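Long-range contacts in VP4 CORE protein (Bluetongue virus, PDB 2JHP), which caps viral RNA as the multifunctional RNA-capping enzyme of the virus core, working as a molecular assembly line: residues V432-W437 against A500-E505; N459-D464 against D567-F572; D469-I474 against L489-A494; M478-D483 against K504-D509. All blocks are in the same frame, centred on the assembly; numbering follows the deposited sequence.

Contact 1: residues V432-W437 against A500-E505; sequences VIATAW and AVSLKE
Strands 433-437 and 499-503 run antiparallel as neighbours, zipped by two hydrogen-bonded pairs, A434 with S502 and A436 with A500. In the second pair A500 N gives a short bond of 2.6 Å to A436 O, while A436 N returns one to A500 O. The A434–S502 pair is looser, with A434 N 3.2 Å from S502 O. Beyond it K504 N bonds to V432 O at 2.9 Å, where the chain bends into an inverse gamma turn centred on K504.

Small residues suit the face bearing these hydrogen-bonded pairs: S502 OG sits only 3.3 Å from A434 CB. The opposite face carries branched side chains lying side by side. I433 sends CG1 anti to its N (chi1 -176°), and its CD1 meets L503 CD2 at 3.6 Å; its CG1 also touches V501 CG1. T435 lays CG2 alongside V501 CG2 at 4.0 Å. That placement leaves T435 OG1 wedged between the backbone N and carbonyl carbon (chi1 57°), where it bonds to F410 N, so the one polar atom of this apolar row is satisfied. The T435 side chain is about 7 Å from the bound S-adenosyl-L-homocysteine, which puts its strand close to the cofactor pocket.

The pair belongs to a seven-stranded mixed sheet of order 3-2-1-4-5-7-6, as in Rossmann-like methyltransferases. Strand 406-408 flanks 433-437, and 466-469 flanks 499-503. Helix 114-128 packs on I433 and T435, and helix 470-480 on V501 and L503.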
loop_
_atom_site.group_PDB
_atom_site.type_symbol
_atom_site.label_atom_id
_atom_site.label_comp_id
_atom_site.label_asym_id
_atom_site.label_seq_id
_atom_site.Cartn_x
_atom_site.Cartn_y
_atom_site.Cartn_z
ATOM N N VAL A 432 14.560 -2.371 -0.309
ATOM C CA VAL A 432 14.719 -1.548 0.892
ATOM C C VAL A 432 13.668 -1.958 1.898
ATOM O O VAL A 432 13.900 -1.914 3.102
ATOM C CB VAL A 432 14.596 -0.033 0.608
ATOM C CG1 VAL A 432 14.680 0.764 1.892
ATOM C CG2 VAL A 432 15.681 0.429 -0.353
ATOM N N ILE A 433 12.505 -2.337 1.378
ATOM C CA ILE A 433 11.388 -2.835 2.169
ATOM C C ILE A 433 10.498 -3.667 1.270
ATOM O O ILE A 433 10.010 -3.192 0.240
ATOM C CB ILE A 433 10.572 -1.712 2.893
ATOM C CG1 ILE A 433 9.484 -2.354 3.771
ATOM C CG2 ILE A 433 10.012 -0.696 1.912
ATOM C CD1 ILE A 433 8.864 -1.434 4.805
ATOM N N ALA A 434 10.313 -4.925 1.650
ATOM C CA ALA A 434 9.461 -5.832 0.886
ATOM C C ALA A 434 8.559 -6.631 1.831
ATOM O O ALA A 434 8.904 -6.841 3.002
ATOM C CB ALA A 434 10.315 -6.747 0.027
ATOM N N THR A 435 7.396 -7.037 1.336
ATOM C CA THR A 435 6.476 -7.861 2.122
ATOM C C THR A 435 6.157 -9.178 1.427
ATOM O O THR A 435 6.156 -9.254 0.207
ATOM C CB THR A 435 5.139 -7.148 2.410
ATOM O OG1 THR A 435 4.528 -6.778 1.172
ATOM C CG2 THR A 435 5.337 -5.931 3.289
ATOM N N ALA A 436 5.886 -10.199 2.230
ATOM C CA ALA A 436 5.435 -11.482 1.736
ATOM C C ALA A 436 4.404 -12.077 2.687
ATOM O O ALA A 436 4.566 -12.065 3.905
ATOM C CB ALA A 436 6.606 -12.433 1.557
ATOM N N TRP A 437 3.337 -12.593 2.110
ATOM C CA TRP A 437 2.278 -13.224 2.872
ATOM C C TRP A 437 2.694 -14.611 3.418
ATOM O O TRP A 437 3.185 -15.451 2.660
ATOM C CB TRP A 437 1.043 -13.359 1.982
ATOM C CG TRP A 437 -0.106 -13.948 2.664
ATOM C CD1 TRP A 437 -0.462 -15.266 2.674
ATOM C CD2 TRP A 437 -1.086 -13.265 3.448
ATOM N NE1 TRP A 437 -1.617 -15.445 3.404
ATOM C CE2 TRP A 437 -2.014 -14.231 3.895
ATOM C CE3 TRP A 437 -1.282 -11.931 3.804
ATOM C CZ2 TRP A 437 -3.117 -13.906 4.683
ATOM C CZ3 TRP A 437 -2.372 -11.602 4.598
ATOM C CH2 TRP A 437 -3.283 -12.590 5.027
ATOM N N ALA A 500 5.476 -11.438 6.235
ATOM C CA ALA A 500 6.881 -11.280 6.558
ATOM C C ALA A 500 7.323 -9.995 5.908
ATOM O O ALA A 500 6.860 -9.660 4.813
ATOM C CB ALA A 500 7.756 -12.480 6.079
ATOM N N VAL A 501 8.198 -9.274 6.608
ATOM C CA VAL A 501 8.756 -8.027 6.112
ATOM C C VAL A 501 10.260 -8.065 6.175
ATOM O O VAL A 501 10.855 -8.446 7.191
ATOM C CB VAL A 501 8.272 -6.805 6.907
ATOM C CG1 VAL A 501 8.805 -5.546 6.277
ATOM C CG2 VAL A 501 6.756 -6.759 6.970
ATOM N N SER A 502 10.869 -7.649 5.076
ATOM C CA SER A 502 12.314 -7.515 4.989
ATOM C C SER A 502 12.681 -6.038 4.959
ATOM O O SER A 502 12.013 -5.257 4.304
ATOM C CB SER A 502 12.811 -8.228 3.728
ATOM O OG SER A 502 12.213 -7.682 2.559
ATOM N N LEU A 503 13.748 -5.661 5.663
ATOM C CA LEU A 503 14.179 -4.258 5.749
ATOM C C LEU A 503 15.671 -4.107 5.490
ATOM O O LEU A 503 16.461 -4.885 6.019
ATOM C CB LEU A 503 13.861 -3.682 7.130
ATOM C CG LEU A 503 12.431 -3.588 7.639
ATOM C CD1 LEU A 503 12.417 -3.111 9.070
ATOM C CD2 LEU A 503 11.650 -2.630 6.786
ATOM N N LYS A 504 16.051 -3.109 4.684
ATOM C CA LYS A 504 17.470 -2.751 4.511
ATOM C C LYS A 504 17.906 -1.890 5.699
ATOM O O LYS A 504 18.106 -0.684 5.588
ATOM C CB LYS A 504 17.736 -2.045 3.177
ATOM C CG LYS A 504 19.195 -2.078 2.743
ATOM C CD LYS A 504 19.320 -2.020 1.233
ATOM C CE LYS A 504 20.754 -2.221 0.780
ATOM N NZ LYS A 504 20.822 -2.569 -0.664
ATOM N N GLU A 505 17.987 -2.563 6.847
ATOM C CA GLU A 505 18.364 -1.972 8.120
ATOM C C GLU A 505 19.450 -2.829 8.794
ATOM O O GLU A 505 19.275 -4.053 8.909
ATOM C CB GLU A 505 17.129 -1.879 9.032
ATOM C CG GLU A 505 16.148 -0.784 8.654
ATOM C CD GLU A 505 16.793 0.584 8.657
ATOM O OE1 GLU A 505 17.863 0.758 9.287
ATOM O OE2 GLU A 505 16.225 1.492 8.023
#

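Contact 2: residues N459-D464 against D567-F572; sequences NGSYRD and DLFWWF
A helix N-terminus is capped here from within and without: D567 is the N-cap of helix 568-576, and S461, the first residue to leave helical geometry after helix 453-460, binds the same turn from across the contact. The serine hydroxyl links two partners. S461 OG donates to D567 OD1 at 2.7 Å, meeting it from above the carboxylate plane, and accepts from F569 N at 3.1 Å. A small hydroxyl suits this spot because it can give and take a bond at once, and with OG anti to the backbone N (chi1 179°) the hydroxyl reaches both partners at the helix start.

D567 uses its other oxygen for the classical capping bond, W570 N to D567 OD2 at 3.1 Å. The carboxylate has further partners in R466 NE, a salt bridge to OD2, and I467 N, which bonds to OD1; together they probably help to balance the buried charge.

F569 adds the apolar part. Its ring lies along the backbone after the serine, with R463 CA over one face, 3.9 Å above the plane and displaced toward the rim. F569 CE1 comes within 3.4 Å of R463 N, and CD1 within 3.5 Å of Y462 C.

Around this joint, strand 466-469 touches S461, D567 and F569. W637 of helix 635-641 meets S461, L568 and F569, while helix 551-561 presses L555 against L568.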
loop_
_atom_site.group_PDB
_atom_site.type_symbol
_atom_site.label_atom_id
_atom_site.label_comp_id
_atom_site.label_asym_id
_atom_site.label_seq_id
_atom_site.Cartn_x
_atom_site.Cartn_y
_atom_site.Cartn_z
ATOM N N ASN A 459 16.074 -17.909 4.499
ATOM C CA ASN A 459 16.527 -17.294 3.254
ATOM C C ASN A 459 16.652 -15.789 3.348
ATOM O O ASN A 459 17.528 -15.201 2.727
ATOM C CB ASN A 459 15.555 -17.605 2.121
ATOM C CG ASN A 459 15.531 -19.067 1.752
ATOM O OD1 ASN A 459 16.253 -19.883 2.322
ATOM N ND2 ASN A 459 14.687 -19.407 0.781
ATOM N N GLY A 460 15.751 -15.179 4.109
ATOM C CA GLY A 460 15.592 -13.728 4.146
ATOM C C GLY A 460 16.663 -12.962 4.895
ATOM O O GLY A 460 16.990 -11.841 4.517
ATOM N N SER A 461 17.206 -13.565 5.951
ATOM C CA SER A 461 18.101 -12.863 6.865
ATOM C C SER A 461 19.538 -12.745 6.366
ATOM O O SER A 461 20.215 -13.753 6.135
ATOM C CB SER A 461 18.086 -13.517 8.240
ATOM O OG SER A 461 18.970 -12.860 9.134
ATOM N N TYR A 462 19.988 -11.503 6.202
ATOM C CA TYR A 462 21.382 -11.222 5.860
ATOM C C TYR A 462 21.954 -10.170 6.787
ATOM O O TYR A 462 21.227 -9.467 7.488
ATOM C CB TYR A 462 21.519 -10.742 4.412
ATOM C CG TYR A 462 21.146 -11.775 3.377
ATOM C CD1 TYR A 462 19.818 -11.923 2.965
ATOM C CD2 TYR A 462 22.121 -12.602 2.798
ATOM C CE1 TYR A 462 19.459 -12.867 2.014
ATOM C CE2 TYR A 462 21.766 -13.564 1.834
ATOM C CZ TYR A 462 20.427 -13.683 1.458
ATOM O OH TYR A 462 20.055 -14.607 0.516
ATOM N N ARG A 463 23.272 -10.067 6.782
ATOM C CA ARG A 463 23.964 -9.011 7.491
ATOM C C ARG A 463 23.182 -7.690 7.345
ATOM O O ARG A 463 22.774 -7.087 8.340
ATOM C CB ARG A 463 25.379 -8.918 6.926
ATOM C CG ARG A 463 26.428 -8.244 7.783
ATOM C CD ARG A 463 27.726 -8.108 6.982
ATOM N NE ARG A 463 27.557 -7.274 5.784
ATOM C CZ ARG A 463 27.431 -7.730 4.535
ATOM N NH1 ARG A 463 27.470 -9.036 4.281
ATOM N NH2 ARG A 463 27.275 -6.875 3.530
ATOM N N ASP A 464 22.920 -7.281 6.104
ATOM C CA ASP A 464 22.190 -6.033 5.825
ATOM C C ASP A 464 20.680 -6.161 5.695
ATOM O O ASP A 464 19.983 -5.147 5.622
ATOM C CB ASP A 464 22.741 -5.349 4.570
ATOM C CG ASP A 464 24.180 -4.857 4.751
ATOM O OD1 ASP A 464 24.635 -4.710 5.911
ATOM O OD2 ASP A 464 24.854 -4.618 3.726
ATOM N N ASP A 567 14.320 -12.565 13.041
ATOM C CA ASP A 567 15.609 -12.406 12.344
ATOM C C ASP A 567 16.713 -13.275 12.951
ATOM O O ASP A 567 17.209 -13.001 14.045
ATOM C CB ASP A 567 16.020 -10.922 12.262
ATOM C CG ASP A 567 17.202 -10.686 11.310
ATOM O OD1 ASP A 567 17.132 -11.115 10.143
ATOM O OD2 ASP A 567 18.202 -10.054 11.715
ATOM N N LEU A 568 17.090 -14.320 12.218
ATOM C CA LEU A 568 18.159 -15.228 12.631
ATOM C C LEU A 568 19.489 -14.526 12.868
ATOM O O LEU A 568 20.131 -14.740 13.889
ATOM C CB LEU A 568 18.339 -16.363 11.618
ATOM C CG LEU A 568 17.323 -17.509 11.683
ATOM C CD1 LEU A 568 17.733 -18.608 10.717
ATOM C CD2 LEU A 568 17.198 -18.071 13.098
ATOM N N PHE A 569 19.899 -13.687 11.926
ATOM C CA PHE A 569 21.207 -13.033 12.015
ATOM C C PHE A 569 21.327 -12.199 13.284
ATOM O O PHE A 569 22.271 -12.343 14.038
ATOM C CB PHE A 569 21.457 -12.148 10.799
ATOM C CG PHE A 569 22.834 -12.271 10.251
ATOM C CD1 PHE A 569 23.045 -12.705 8.945
ATOM C CD2 PHE A 569 23.926 -11.981 11.043
ATOM C CE1 PHE A 569 24.332 -12.838 8.441
ATOM C CE2 PHE A 569 25.190 -12.106 10.552
ATOM C CZ PHE A 569 25.407 -12.532 9.246
ATOM N N TRP A 570 20.353 -11.324 13.507
ATOM C CA TRP A 570 20.294 -10.496 14.707
ATOM C C TRP A 570 20.147 -11.362 15.971
ATOM O O TRP A 570 20.807 -11.115 16.985
ATOM C CB TRP A 570 19.142 -9.503 14.545
ATOM C CG TRP A 570 18.802 -8.668 15.717
ATOM C CD1 TRP A 570 19.507 -8.543 16.880
ATOM C CD2 TRP A 570 17.683 -7.783 15.825
ATOM N NE1 TRP A 570 18.879 -7.649 17.718
ATOM C CE2 TRP A 570 17.756 -7.170 17.092
ATOM C CE3 TRP A 570 16.620 -7.447 14.966
ATOM C CZ2 TRP A 570 16.805 -6.248 17.531
ATOM C CZ3 TRP A 570 15.670 -6.535 15.408
ATOM C CH2 TRP A 570 15.777 -5.940 16.675
ATOM N N TRP A 571 19.299 -12.384 15.884
ATOM C CA TRP A 571 19.082 -13.319 16.990
ATOM C C TRP A 571 20.371 -14.067 17.367
ATOM O O TRP A 571 20.765 -14.061 18.526
ATOM C CB TRP A 571 17.940 -14.287 16.664
ATOM C CG TRP A 571 17.321 -14.906 17.865
ATOM C CD1 TRP A 571 16.384 -14.348 18.684
ATOM C CD2 TRP A 571 17.581 -16.215 18.381
ATOM N NE1 TRP A 571 16.044 -15.227 19.683
ATOM C CE2 TRP A 571 16.770 -16.378 19.525
ATOM C CE3 TRP A 571 18.434 -17.265 17.997
ATOM C CZ2 TRP A 571 16.786 -17.547 20.289
ATOM C CZ3 TRP A 571 18.443 -18.426 18.752
ATOM C CH2 TRP A 571 17.629 -18.556 19.885
ATOM N N PHE A 572 21.040 -14.675 16.387
ATOM C CA PHE A 572 22.340 -15.303 16.632
ATOM C C PHE A 572 23.325 -14.296 17.211
ATOM O O PHE A 572 24.187 -14.654 18.028
ATOM C CB PHE A 572 22.927 -15.925 15.358
ATOM C CG PHE A 572 22.217 -17.173 14.890
ATOM C CD1 PHE A 572 21.746 -18.117 15.798
ATOM C CD2 PHE A 572 22.046 -17.419 13.530
ATOM C CE1 PHE A 572 21.100 -19.271 15.359
ATOM C CE2 PHE A 572 21.405 -18.571 13.086
ATOM C CZ PHE A 572 20.931 -19.497 14.003
#

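Contact 3: residues D469-I474 against L489-A494; sequences DGNGAI and LTYDPA
This is an apolar contact with a polar fringe, set where the first turn of helix 470-480, beside the methyltransferase-like sheet, meets the connection 489-494 leading into the short helix 493-496. I474 carries the apolar part. Its CG2 sits over the face of the Y491 ring in a CH-pi contact, 4.2 Å from the centroid and 26° off the normal. Beta-branching puts this methyl beside the chain, where it lies over the ring and I474 CG2 also meets L489 CD2 at 3.9 Å. Y491 CG occupies the position between the backbone N and carbonyl carbon (chi1 75°), which lays the ring against the helix.

N471, one turn earlier, brings its side chain across that of Y491 at about a right angle. Its carboxamide lies at the ring's edge, with the two planes 45° apart, and N471 CG packs 3.9 Å from P493 CB.

Both helix starts carry an aspartate N-cap. G472 N bonds to D469 OD1 at 2.7 Å and almost straight, whereas the bond from A494 N to D492 OD1 is weak. R519 pairs with D469 and R110 with D492.

The chemistry implies a buried seam where a tyrosine face takes aliphatic carbon beside two capped helix starts, whose carboxylates the arginines probably stabilise as anions. With F117 of a guanine pocket touching I474, it probably backs that site as second shell.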
loop_
_atom_site.group_PDB
_atom_site.type_symbol
_atom_site.label_atom_id
_atom_site.label_comp_id
_atom_site.label_asym_id
_atom_site.label_seq_id
_atom_site.Cartn_x
_atom_site.Cartn_y
_atom_site.Cartn_z
ATOM N N ASP A 469 8.364 -10.543 11.089
ATOM C CA ASP A 469 6.941 -10.576 10.823
ATOM C C ASP A 469 6.443 -9.145 10.887
ATOM O O ASP A 469 7.113 -8.290 11.462
ATOM C CB ASP A 469 6.190 -11.490 11.799
ATOM C CG ASP A 469 6.210 -10.984 13.228
ATOM O OD1 ASP A 469 5.817 -9.820 13.460
ATOM O OD2 ASP A 469 6.595 -11.761 14.138
ATOM N N GLY A 470 5.276 -8.893 10.294
ATOM C CA GLY A 470 4.722 -7.549 10.184
ATOM C C GLY A 470 4.678 -6.752 11.474
ATOM O O GLY A 470 5.010 -5.562 11.487
ATOM N N ASN A 471 4.255 -7.397 12.556
ATOM C CA ASN A 471 4.164 -6.705 13.830
ATOM C C ASN A 471 5.541 -6.356 14.369
ATOM O O ASN A 471 5.747 -5.251 14.864
ATOM C CB ASN A 471 3.385 -7.521 14.857
ATOM C CG ASN A 471 3.033 -6.706 16.115
ATOM O OD1 ASN A 471 3.014 -7.237 17.209
ATOM N ND2 ASN A 471 2.711 -5.446 15.939
ATOM N N GLY A 472 6.475 -7.302 14.251
ATOM C CA GLY A 472 7.876 -7.081 14.590
ATOM C C GLY A 472 8.443 -5.916 13.806
ATOM O O GLY A 472 9.113 -5.041 14.362
ATOM N N ALA A 473 8.137 -5.898 12.514
ATOM C CA ALA A 473 8.608 -4.879 11.595
ATOM C C ALA A 473 8.153 -3.497 12.014
ATOM O O ALA A 473 8.937 -2.546 11.955
ATOM C CB ALA A 473 8.141 -5.185 10.197
ATOM N N ILE A 474 6.902 -3.384 12.448
ATOM C CA ILE A 474 6.356 -2.104 12.880
ATOM C C ILE A 474 7.009 -1.647 14.193
ATOM O O ILE A 474 7.405 -0.497 14.330
ATOM C CB ILE A 474 4.818 -2.159 13.002
ATOM C CG1 ILE A 474 4.162 -2.294 11.611
ATOM C CG2 ILE A 474 4.280 -0.966 13.790
ATOM C CD1 ILE A 474 3.994 -0.991 10.781
ATOM N N LEU A 489 0.269 4.742 16.655
ATOM C CA LEU A 489 -0.246 4.073 15.462
ATOM C C LEU A 489 -1.364 3.069 15.760
ATOM O O LEU A 489 -1.179 2.122 16.535
ATOM C CB LEU A 489 0.884 3.338 14.733
ATOM C CG LEU A 489 0.501 2.654 13.416
ATOM C CD1 LEU A 489 0.158 3.689 12.341
ATOM C CD2 LEU A 489 1.617 1.739 12.931
ATOM N N THR A 490 -2.517 3.294 15.144
ATOM C CA THR A 490 -3.610 2.354 15.218
ATOM C C THR A 490 -3.411 1.322 14.121
ATOM O O THR A 490 -3.405 1.651 12.922
ATOM C CB THR A 490 -4.964 3.067 15.087
ATOM O OG1 THR A 490 -5.175 3.844 16.267
ATOM C CG2 THR A 490 -6.120 2.067 14.927
ATOM N N TYR A 491 -3.221 0.077 14.543
ATOM C CA TYR A 491 -3.092 -1.027 13.619
ATOM C C TYR A 491 -3.406 -2.339 14.334
ATOM O O TYR A 491 -3.553 -2.385 15.551
ATOM C CB TYR A 491 -1.705 -1.052 12.976
ATOM C CG TYR A 491 -0.633 -1.554 13.892
ATOM C CD1 TYR A 491 -0.051 -2.798 13.684
ATOM C CD2 TYR A 491 -0.212 -0.803 14.982
ATOM C CE1 TYR A 491 0.936 -3.274 14.528
ATOM C CE2 TYR A 491 0.758 -1.270 15.830
ATOM C CZ TYR A 491 1.342 -2.503 15.600
ATOM O OH TYR A 491 2.324 -2.970 16.449
ATOM N N ASP A 492 -3.493 -3.401 13.551
ATOM C CA ASP A 492 -3.943 -4.675 14.035
ATOM C C ASP A 492 -2.768 -5.655 13.990
ATOM O O ASP A 492 -2.342 -6.093 12.920
ATOM C CB ASP A 492 -5.158 -5.113 13.194
ATOM C CG ASP A 492 -5.578 -6.544 13.432
ATOM O OD1 ASP A 492 -5.035 -7.241 14.321
ATOM O OD2 ASP A 492 -6.479 -6.981 12.689
ATOM N N PRO A 493 -2.205 -5.957 15.170
ATOM C CA PRO A 493 -1.036 -6.842 15.256
ATOM C C PRO A 493 -1.214 -8.233 14.617
ATOM O O PRO A 493 -0.274 -8.742 13.991
ATOM C CB PRO A 493 -0.773 -6.914 16.764
ATOM C CG PRO A 493 -1.315 -5.579 17.278
ATOM C CD PRO A 493 -2.583 -5.428 16.494
ATOM N N ALA A 494 -2.397 -8.827 14.752
ATOM C CA ALA A 494 -2.689 -10.114 14.112
ATOM C C ALA A 494 -2.563 -10.028 12.583
ATOM O O ALA A 494 -1.948 -10.887 11.941
ATOM C CB ALA A 494 -4.066 -10.596 14.506
#

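Contact 4: residues M478-D483 against K504-D509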
loop_
_atom_site.group_PDB
_atom_site.type_symbol
_atom_site.label_atom_id
_atom_site.label_comp_id
_atom_site.label_asym_id
_atom_site.label_seq_id
_atom_site.Cartn_x
_atom_site.Cartn_y
_atom_site.Cartn_z
ATOM N N MET A 478 8.924 1.642 15.020
ATOM C CA MET A 478 8.575 2.486 16.153
ATOM C C MET A 478 9.866 2.886 16.910
ATOM O O MET A 478 10.063 4.046 17.289
ATOM C CB MET A 478 7.596 1.800 17.099
ATOM C CG MET A 478 6.165 1.904 16.641
ATOM S SD MET A 478 5.010 1.204 17.832
ATOM C CE MET A 478 3.494 1.235 16.886
ATOM N N TRP A 479 10.748 1.903 17.068
ATOM C CA TRP A 479 11.929 1.994 17.913
ATOM C C TRP A 479 13.082 2.760 17.268
ATOM O O TRP A 479 13.740 3.549 17.932
ATOM C CB TRP A 479 12.344 0.568 18.275
ATOM C CG TRP A 479 13.573 0.402 19.082
ATOM C CD1 TRP A 479 13.945 1.119 20.167
ATOM C CD2 TRP A 479 14.573 -0.600 18.893
ATOM N NE1 TRP A 479 15.140 0.647 20.661
ATOM C CE2 TRP A 479 15.546 -0.412 19.895
ATOM C CE3 TRP A 479 14.750 -1.634 17.961
ATOM C CZ2 TRP A 479 16.683 -1.218 19.994
ATOM C CZ3 TRP A 479 15.879 -2.436 18.057
ATOM C CH2 TRP A 479 16.834 -2.218 19.060
ATOM N N ARG A 480 13.303 2.518 15.975
ATOM C CA ARG A 480 14.402 3.107 15.212
ATOM C C ARG A 480 14.026 4.444 14.547
ATOM O O ARG A 480 14.857 5.354 14.460
ATOM C CB ARG A 480 14.913 2.100 14.165
ATOM C CG ARG A 480 16.053 2.595 13.262
ATOM C CD ARG A 480 17.409 2.083 13.691
ATOM N NE ARG A 480 17.775 0.828 13.029
ATOM C CZ ARG A 480 18.720 -0.007 13.468
ATOM N NH1 ARG A 480 19.403 0.262 14.584
ATOM N NH2 ARG A 480 18.982 -1.117 12.794
ATOM N N TYR A 481 12.784 4.565 14.084
ATOM C CA TYR A 481 12.334 5.789 13.422
ATOM C C TYR A 481 11.050 6.349 14.034
ATOM O O TYR A 481 9.991 6.287 13.415
ATOM C CB TYR A 481 12.145 5.553 11.926
ATOM C CG TYR A 481 13.381 5.080 11.203
ATOM C CD1 TYR A 481 13.556 3.737 10.897
ATOM C CD2 TYR A 481 14.374 5.982 10.815
ATOM C CE1 TYR A 481 14.685 3.290 10.222
ATOM C CE2 TYR A 481 15.522 5.550 10.139
ATOM C CZ TYR A 481 15.668 4.196 9.846
ATOM O OH TYR A 481 16.794 3.760 9.181
ATOM N N PRO A 482 11.150 6.912 15.253
ATOM C CA PRO A 482 10.039 7.432 16.053
ATOM C C PRO A 482 9.084 8.448 15.408
ATOM O O PRO A 482 7.953 8.569 15.870
ATOM C CB PRO A 482 10.752 8.066 17.245
ATOM C CG PRO A 482 11.976 7.262 17.380
ATOM C CD PRO A 482 12.424 7.051 15.981
ATOM N N ASP A 483 9.498 9.181 14.382
ATOM C CA ASP A 483 8.516 10.022 13.681
ATOM C C ASP A 483 8.201 9.607 12.262
ATOM O O ASP A 483 7.471 10.308 11.558
ATOM C CB ASP A 483 8.872 11.505 13.727
ATOM C CG ASP A 483 8.097 12.267 14.797
ATOM O OD1 ASP A 483 8.346 13.479 14.952
ATOM O OD2 ASP A 483 7.238 11.660 15.479
ATOM N N LYS A 504 16.051 -3.109 4.684
ATOM C CA LYS A 504 17.470 -2.751 4.511
ATOM C C LYS A 504 17.906 -1.890 5.699
ATOM O O LYS A 504 18.106 -0.684 5.588
ATOM C CB LYS A 504 17.736 -2.045 3.177
ATOM C CG LYS A 504 19.195 -2.078 2.743
ATOM C CD LYS A 504 19.320 -2.020 1.233
ATOM C CE LYS A 504 20.754 -2.221 0.780
ATOM N NZ LYS A 504 20.822 -2.569 -0.664
ATOM N N GLU A 505 17.987 -2.563 6.847
ATOM C CA GLU A 505 18.364 -1.972 8.120
ATOM C C GLU A 505 19.450 -2.829 8.794
ATOM O O GLU A 505 19.275 -4.053 8.909
ATOM C CB GLU A 505 17.129 -1.879 9.032
ATOM C CG GLU A 505 16.148 -0.784 8.654
ATOM C CD GLU A 505 16.793 0.584 8.657
ATOM O OE1 GLU A 505 17.863 0.758 9.287
ATOM O OE2 GLU A 505 16.225 1.492 8.023
ATOM N N PRO A 506 20.558 -2.196 9.243
ATOM C CA PRO A 506 21.648 -2.964 9.856
ATOM C C PRO A 506 21.223 -3.539 11.198
ATOM O O PRO A 506 20.394 -2.947 11.886
ATOM C CB PRO A 506 22.789 -1.921 10.040
ATOM C CG PRO A 506 22.108 -0.608 10.111
ATOM C CD PRO A 506 20.842 -0.748 9.223
ATOM N N ILE A 507 21.786 -4.692 11.545
ATOM C CA ILE A 507 21.617 -5.283 12.868
ATOM C C ILE A 507 21.899 -4.218 13.923
ATOM O O ILE A 507 22.893 -3.506 13.818
ATOM C CB ILE A 507 22.576 -6.476 13.070
ATOM C CG1 ILE A 507 22.318 -7.569 12.024
ATOM C CG2 ILE A 507 22.441 -7.034 14.472
ATOM C CD1 ILE A 507 23.425 -8.614 11.908
ATOM N N PRO A 508 21.017 -4.082 14.930
ATOM C CA PRO A 508 21.266 -3.095 15.987
ATOM C C PRO A 508 22.553 -3.366 16.759
ATOM O O PRO A 508 23.060 -4.488 16.768
ATOM C CB PRO A 508 20.069 -3.267 16.918
ATOM C CG PRO A 508 19.013 -3.886 16.074
ATOM C CD PRO A 508 19.749 -4.799 15.151
ATOM N N ASP A 509 23.071 -2.329 17.404
ATOM C CA ASP A 509 24.361 -2.397 18.021
ATOM C C ASP A 509 24.425 -1.497 19.254
ATOM O O ASP A 509 24.451 -0.261 19.133
ATOM C CB ASP A 509 25.426 -1.975 17.001
ATOM C CG ASP A 509 26.764 -1.700 17.640
ATOM O OD1 ASP A 509 27.250 -0.557 17.532
ATOM O OD2 ASP A 509 27.310 -2.622 18.278
#
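R480 helps tie the C-terminal end of helix 470-480 to loop 504-509, which follows 499-503, the last strand of the methyltransferase-like sheet in sequence. Its CB points toward the loop, and CG, anti to the backbone N (chi1 179°), lies 3.4 Å above the ring plane of Y481, toward the rim. Bends at chi2 and chi3 turn the guanidinium to the loop. NE faces E505 OE1 at 3.7 Å, a long and weak salt bridge. At the tip, NH2 is 2.5 Å from P506 O; the bond is modelled too short and bent to be trusted. NH1 runs beside P508 CA. A long, flexible cation suits a place where carboxylate and carbonyl lie apart.

E505 is held more firmly by Y481, whose OH donates to E505 OE2 at 2.6 Å from the syn side. Y124 OH shares that oxygen, so two tyrosine hydroxyls serve one buried carboxylate.

The preceding W479 puts CZ3 4.0 Å from P508 CG, the side chains crossing at about a right angle, while W479 NE1 bonds to S593 O. W570 of helix 568-576 touches both W479 and P508. F476 lies against P508 and E505, and helix 114-128 supplies Y124.

In the fold
From strand 433-437 the chain runs through helix 453-460, strand 466-469 and helix 470-480 before strand 499-503 returns and contact 1 closes that loop. Contact 3 closes a loop with only 14 residues between its segments, nested inside contact 1 and also inside contact 2. Contact 4 starts farther along helix 470-480 and crosses contact 3; its second segment overlaps that of contact 1 at K504 and E505. Contact 2 crosses contact 1 and spans the longest loop, enclosing contact 4 and bringing helix 568-576 back to the sheet's edge. There F569 and W570 pack on I507 and P508, joining contacts 2 and 4, while A473 on V501 joins contacts 3 and 1.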